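Local coordinates for high-affinity zinc uptake system protein znuA (Streptococcus suis, PDB 3MFQ) that binds zinc and probably serves as the metal-capturing solute-binding component of a bacterial ABC-type metal uptake system, at residues 17-29 and 116-130. Numbering follows the deposited sequence.
Sequences NDMVYQLAGDEVE and VAVASEELQKLLPAK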
loop_
_atom_site.group_PDB
_atom_site.type_symbol
_atom_site.label_atom_id
_atom_site.label_comp_id
_atom_site.label_asym_id
_atom_site.label_seq_id
_atom_site.Cartn_x
_atom_site.Cartn_y
_atom_site.Cartn_z
ATOM N N ASN A 17 -0.240 2.658 11.708
ATOM C CA ASN A 17 -0.593 3.801 12.552
ATOM C C ASN A 17 -2.097 4.073 12.593
ATOM O O ASN A 17 -2.655 4.355 13.650
ATOM C CB ASN A 17 0.140 5.069 12.106
ATOM C CG ASN A 17 -0.013 6.206 13.104
ATOM O OD1 ASN A 17 0.296 6.046 14.285
ATOM N ND2 ASN A 17 -0.492 7.355 12.636
ATOM N N ASP A 18 -2.745 3.992 11.436
ATOM C CA ASP A 18 -4.188 4.177 11.352
ATOM C C ASP A 18 -4.924 2.988 11.959
ATOM O O ASP A 18 -5.773 3.147 12.835
ATOM C CB ASP A 18 -4.612 4.354 9.896
ATOM C CG ASP A 18 -6.115 4.473 9.735
ATOM O OD1 ASP A 18 -6.760 5.103 10.600
ATOM O OD2 ASP A 18 -6.651 3.943 8.738
ATOM N N MET A 19 -4.592 1.796 11.477
ATOM C CA MET A 19 -5.224 0.569 11.939
ATOM C C MET A 19 -5.345 0.526 13.461
ATOM O O MET A 19 -6.446 0.430 13.998
ATOM C CB MET A 19 -4.446 -0.649 11.427
ATOM C CG MET A 19 -5.083 -1.996 11.761
ATOM S SD MET A 19 -4.260 -3.389 10.960
ATOM C CE MET A 19 -2.586 -3.171 11.543
ATOM N N VAL A 20 -4.211 0.605 14.150
ATOM C CA VAL A 20 -4.197 0.519 15.608
ATOM C C VAL A 20 -5.122 1.541 16.252
ATOM O O VAL A 20 -5.879 1.216 17.163
ATOM C CB VAL A 20 -2.782 0.696 16.177
ATOM C CG1 VAL A 20 -2.821 0.701 17.695
ATOM C CG2 VAL A 20 -1.882 -0.412 15.681
ATOM N N TYR A 21 -5.059 2.781 15.785
ATOM C CA TYR A 21 -5.948 3.801 16.309
ATOM C C TYR A 21 -7.394 3.383 16.101
ATOM O O TYR A 21 -8.211 3.468 17.014
ATOM C CB TYR A 21 -5.700 5.150 15.644
ATOM C CG TYR A 21 -6.692 6.206 16.072
ATOM C CD1 TYR A 21 -6.632 6.767 17.341
ATOM C CD2 TYR A 21 -7.692 6.637 15.213
ATOM C CE1 TYR A 21 -7.538 7.733 17.741
ATOM C CE2 TYR A 21 -8.603 7.604 15.603
ATOM C CZ TYR A 21 -8.521 8.148 16.868
ATOM O OH TYR A 21 -9.423 9.109 17.262
ATOM N N GLN A 22 -7.702 2.930 14.891
ATOM C CA GLN A 22 -9.051 2.489 14.561
ATOM C C GLN A 22 -9.511 1.426 15.546
ATOM O O GLN A 22 -10.675 1.387 15.939
ATOM C CB GLN A 22 -9.101 1.937 13.136
ATOM C CG GLN A 22 -8.769 2.957 12.058
ATOM C CD GLN A 22 -9.819 4.047 11.934
ATOM O OE1 GLN A 22 -10.986 3.843 12.264
ATOM N NE2 GLN A 22 -9.408 5.211 11.448
ATOM N N LEU A 23 -8.579 0.572 15.949
ATOM C CA LEU A 23 -8.892 -0.537 16.839
ATOM C C LEU A 23 -8.757 -0.141 18.303
ATOM O O LEU A 23 -9.717 -0.227 19.068
ATOM C CB LEU A 23 -7.976 -1.726 16.541
ATOM C CG LEU A 23 -7.861 -2.146 15.074
ATOM C CD1 LEU A 23 -6.825 -3.246 14.910
ATOM C CD2 LEU A 23 -9.212 -2.584 14.528
ATOM N N ALA A 24 -7.563 0.297 18.686
ATOM C CA ALA A 24 -7.245 0.565 20.084
ATOM C C ALA A 24 -7.613 1.976 20.518
ATOM O O ALA A 24 -7.570 2.295 21.706
ATOM C CB ALA A 24 -5.768 0.304 20.345
ATOM N N GLY A 25 -7.973 2.820 19.557
ATOM C CA GLY A 25 -8.290 4.202 19.852
ATOM C C GLY A 25 -7.159 4.875 20.603
ATOM O O GLY A 25 -5.995 4.771 20.217
ATOM N N ASP A 26 -7.504 5.556 21.689
ATOM C CA ASP A 26 -6.517 6.280 22.480
ATOM C C ASP A 26 -6.018 5.439 23.647
ATOM O O ASP A 26 -5.406 5.960 24.576
ATOM C CB ASP A 26 -7.113 7.588 23.006
ATOM C CG ASP A 26 -7.602 8.495 21.890
ATOM O OD1 ASP A 26 -6.963 8.518 20.816
ATOM O OD2 ASP A 26 -8.624 9.189 22.086
ATOM N N GLU A 27 -6.273 4.135 23.593
ATOM C CA GLU A 27 -5.936 3.251 24.705
ATOM C C GLU A 27 -4.455 2.879 24.749
ATOM O O GLU A 27 -3.929 2.561 25.811
ATOM C CB GLU A 27 -6.806 1.989 24.677
ATOM C CG GLU A 27 -8.291 2.244 24.910
ATOM C CD GLU A 27 -8.607 2.672 26.335
ATOM O OE1 GLU A 27 -7.709 2.591 27.199
ATOM O OE2 GLU A 27 -9.759 3.085 26.592
ATOM N N VAL A 28 -3.785 2.915 23.602
ATOM C CA VAL A 28 -2.356 2.609 23.550
ATOM C C VAL A 28 -1.560 3.813 23.071
ATOM O O VAL A 28 -2.134 4.810 22.637
ATOM C CB VAL A 28 -2.049 1.425 22.616
ATOM C CG1 VAL A 28 -2.795 0.182 23.068
ATOM C CG2 VAL A 28 -2.404 1.781 21.184
ATOM N N GLU A 29 -0.237 3.712 23.142
ATOM C CA GLU A 29 0.638 4.801 22.715
ATOM C C GLU A 29 1.452 4.419 21.478
ATOM O O GLU A 29 2.342 3.572 21.549
ATOM C CB GLU A 29 1.582 5.193 23.846
ATOM C CG GLU A 29 2.110 6.602 23.728
ATOM C CD GLU A 29 1.438 7.535 24.707
ATOM O OE1 GLU A 29 1.394 7.194 25.907
ATOM O OE2 GLU A 29 0.955 8.606 24.282
ATOM N N VAL A 116 -5.977 -6.786 9.910
ATOM C CA VAL A 116 -6.743 -6.157 10.976
ATOM C C VAL A 116 -6.997 -7.131 12.114
ATOM O O VAL A 116 -6.943 -6.757 13.283
ATOM C CB VAL A 116 -8.095 -5.641 10.455
ATOM C CG1 VAL A 116 -9.053 -5.386 11.609
ATOM C CG2 VAL A 116 -7.896 -4.388 9.612
ATOM N N ALA A 117 -7.271 -8.382 11.764
ATOM C CA ALA A 117 -7.562 -9.414 12.755
ATOM C C ALA A 117 -6.353 -9.700 13.637
ATOM O O ALA A 117 -6.465 -9.728 14.863
ATOM C CB ALA A 117 -8.030 -10.683 12.071
ATOM N N VAL A 118 -5.202 -9.916 13.009
ATOM C CA VAL A 118 -3.960 -10.149 13.739
ATOM C C VAL A 118 -3.671 -8.989 14.686
ATOM O O VAL A 118 -3.351 -9.195 15.856
ATOM C CB VAL A 118 -2.765 -10.331 12.782
ATOM C CG1 VAL A 118 -1.474 -10.484 13.569
ATOM C CG2 VAL A 118 -2.988 -11.532 11.881
ATOM N N ALA A 119 -3.793 -7.769 14.170
ATOM C CA ALA A 119 -3.564 -6.567 14.963
ATOM C C ALA A 119 -4.496 -6.522 16.165
ATOM O O ALA A 119 -4.084 -6.184 17.274
ATOM C CB ALA A 119 -3.746 -5.330 14.108
ATOM N N SER A 120 -5.756 -6.863 15.934
ATOM C CA SER A 120 -6.742 -6.901 17.002
ATOM C C SER A 120 -6.320 -7.870 18.102
ATOM O O SER A 120 -6.333 -7.526 19.281
ATOM C CB SER A 120 -8.103 -7.306 16.442
ATOM O OG SER A 120 -9.077 -7.343 17.465
ATOM N N GLU A 121 -5.932 -9.078 17.706
ATOM C CA GLU A 121 -5.596 -10.131 18.658
ATOM C C GLU A 121 -4.287 -9.860 19.391
ATOM O O GLU A 121 -3.970 -10.526 20.375
ATOM C CB GLU A 121 -5.538 -11.483 17.948
ATOM C CG GLU A 121 -6.764 -11.762 17.088
ATOM C CD GLU A 121 -6.844 -13.204 16.627
ATOM O OE1 GLU A 121 -7.775 -13.547 15.865
ATOM O OE2 GLU A 121 -5.973 -14.001 17.032
ATOM N N GLU A 122 -3.529 -8.887 18.901
ATOM C CA GLU A 122 -2.283 -8.491 19.546
ATOM C C GLU A 122 -2.493 -7.322 20.502
ATOM O O GLU A 122 -1.778 -7.183 21.494
ATOM C CB GLU A 122 -1.221 -8.133 18.507
ATOM C CG GLU A 122 -0.555 -9.337 17.868
ATOM C CD GLU A 122 0.156 -10.212 18.879
ATOM O OE1 GLU A 122 -0.307 -11.350 19.105
ATOM O OE2 GLU A 122 1.174 -9.763 19.448
ATOM N N LEU A 123 -3.471 -6.480 20.196
ATOM C CA LEU A 123 -3.832 -5.404 21.099
ATOM C C LEU A 123 -4.662 -5.984 22.241
ATOM O O LEU A 123 -4.437 -5.651 23.395
ATOM C CB LEU A 123 -4.558 -4.286 20.352
ATOM C CG LEU A 123 -3.681 -3.568 19.314
ATOM C CD1 LEU A 123 -4.492 -2.635 18.423
ATOM C CD2 LEU A 123 -2.538 -2.812 19.979
ATOM N N GLN A 124 -5.612 -6.860 21.921
ATOM C CA GLN A 124 -6.144 -7.755 22.929
ATOM C C GLN A 124 -4.907 -8.539 23.287
ATOM O O GLN A 124 -4.007 -8.636 22.463
ATOM C CB GLN A 124 -7.189 -8.691 22.340
ATOM C CG GLN A 124 -8.248 -8.016 21.509
ATOM C CD GLN A 124 -9.173 -9.019 20.862
ATOM O OE1 GLN A 124 -9.697 -9.909 21.527
ATOM N NE2 GLN A 124 -9.378 -8.886 19.558
ATOM N N LYS A 125 -4.875 -9.126 24.480
ATOM C CA LYS A 125 -3.680 -9.798 24.989
ATOM C C LYS A 125 -2.575 -8.814 25.363
ATOM O O LYS A 125 -1.545 -9.202 25.910
ATOM C CB LYS A 125 -2.975 -10.587 23.883
ATOM C CG LYS A 125 -1.539 -11.026 24.216
ATOM C CD LYS A 125 -0.872 -11.742 23.052
ATOM C CE LYS A 125 -1.596 -13.032 22.753
ATOM N NZ LYS A 125 -0.877 -13.819 21.723
ATOM N N LEU A 126 -2.787 -7.540 25.052
ATOM C CA LEU A 126 -1.848 -6.492 25.451
ATOM C C LEU A 126 -2.645 -5.680 26.467
ATOM O O LEU A 126 -2.109 -5.165 27.455
ATOM C CB LEU A 126 -1.356 -5.585 24.316
ATOM C CG LEU A 126 -0.351 -4.487 24.702
ATOM C CD1 LEU A 126 0.855 -5.103 25.368
ATOM C CD2 LEU A 126 0.063 -3.703 23.476
ATOM N N LEU A 127 -3.941 -5.577 26.209
ATOM C CA LEU A 127 -4.856 -4.898 27.108
ATOM C C LEU A 127 -6.018 -5.803 27.483
ATOM O O LEU A 127 -7.124 -5.647 26.972
ATOM C CB LEU A 127 -5.387 -3.630 26.455
ATOM C CG LEU A 127 -4.415 -2.465 26.324
ATOM C CD1 LEU A 127 -5.028 -1.332 25.517
ATOM C CD2 LEU A 127 -3.997 -1.971 27.697
ATOM N N PRO A 128 -5.767 -6.752 28.391
ATOM C CA PRO A 128 -6.787 -7.708 28.831
ATOM C C PRO A 128 -8.068 -7.017 29.278
ATOM O O PRO A 128 -9.157 -7.551 29.076
ATOM C CB PRO A 128 -6.118 -8.394 30.020
ATOM C CG PRO A 128 -4.659 -8.304 29.725
ATOM C CD PRO A 128 -4.465 -6.987 29.040
ATOM N N ALA A 129 -7.934 -5.839 29.876
ATOM C CA ALA A 129 -9.086 -5.104 30.378
ATOM C C ALA A 129 -9.845 -4.404 29.254
ATOM O O ALA A 129 -11.035 -4.118 29.384
ATOM C CB ALA A 129 -8.652 -4.103 31.430
ATOM N N LYS A 130 -9.153 -4.131 28.152
ATOM C CA LYS A 130 -9.776 -3.470 27.008
ATOM C C LYS A 130 -9.974 -4.416 25.825
ATOM O O LYS A 130 -10.174 -3.972 24.698
ATOM C CB LYS A 130 -8.963 -2.242 26.582
ATOM C CG LYS A 130 -9.439 -0.945 27.218
ATOM C CD LYS A 130 -9.511 -1.061 28.731
ATOM C CE LYS A 130 -10.655 -0.232 29.307
ATOM N NZ LYS A 130 -10.445 1.237 29.155
#
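Helix segments 17-24 and 116-123 cross at -57°, their N-to-C directions more parallel than antiparallel, with the axes 10.1 Å apart, and bring M19 against V116 and A119, and L23 against A119 and S120. This is helix-on-helix packing beside the parallel sheet of the N-terminal lobe, in the two-lobed fold of metal-binding proteins of the ZnuA/TroA family; helix 14-24 follows strand 8-11, and the chain then turns back into strand 29-32.

L23 is the knob, seated in a hole formed by V116, A119, S120 and L123. Its CD1 meets A119 CB at 3.8 Å while CD2 leans on CG1 of V116. One turn earlier, M19 carries its CG anti to the backbone N (chi1 -175°); with chi2 extended as well, SD is brought to 3.7 Å from V116 CA, and the bend at chi3 turns CE onto A119 CB. The small A119 thus takes both M19 and L23.

L123 answers from the other helix. Its CD1 rests against both V20 CG1 (3.8 Å) and A24 CB (3.7 Å), and L123 also touches L58 and V9, so one leucine meets both the partner helix and strands 8-11 and 58-61 of the sheet. V116, in turn, leans on Y141, Q142 and L145 of the long helix 131-156.

Past the helix ends the contact continues. A type II' turn from A24 to E27, with G25 at positive phi, reverses the chain and carries V28 and E27 to L127, whose CD1 lies 3.6 Å from V28 CG1 and also meets CB of E27. Beyond this apolar patch, the bent side chains of E27 and K130 cross at about a right angle, and K130 NZ closes a salt bridge to E27 OE2 at 3.2 Å, a weak hydrogen bond.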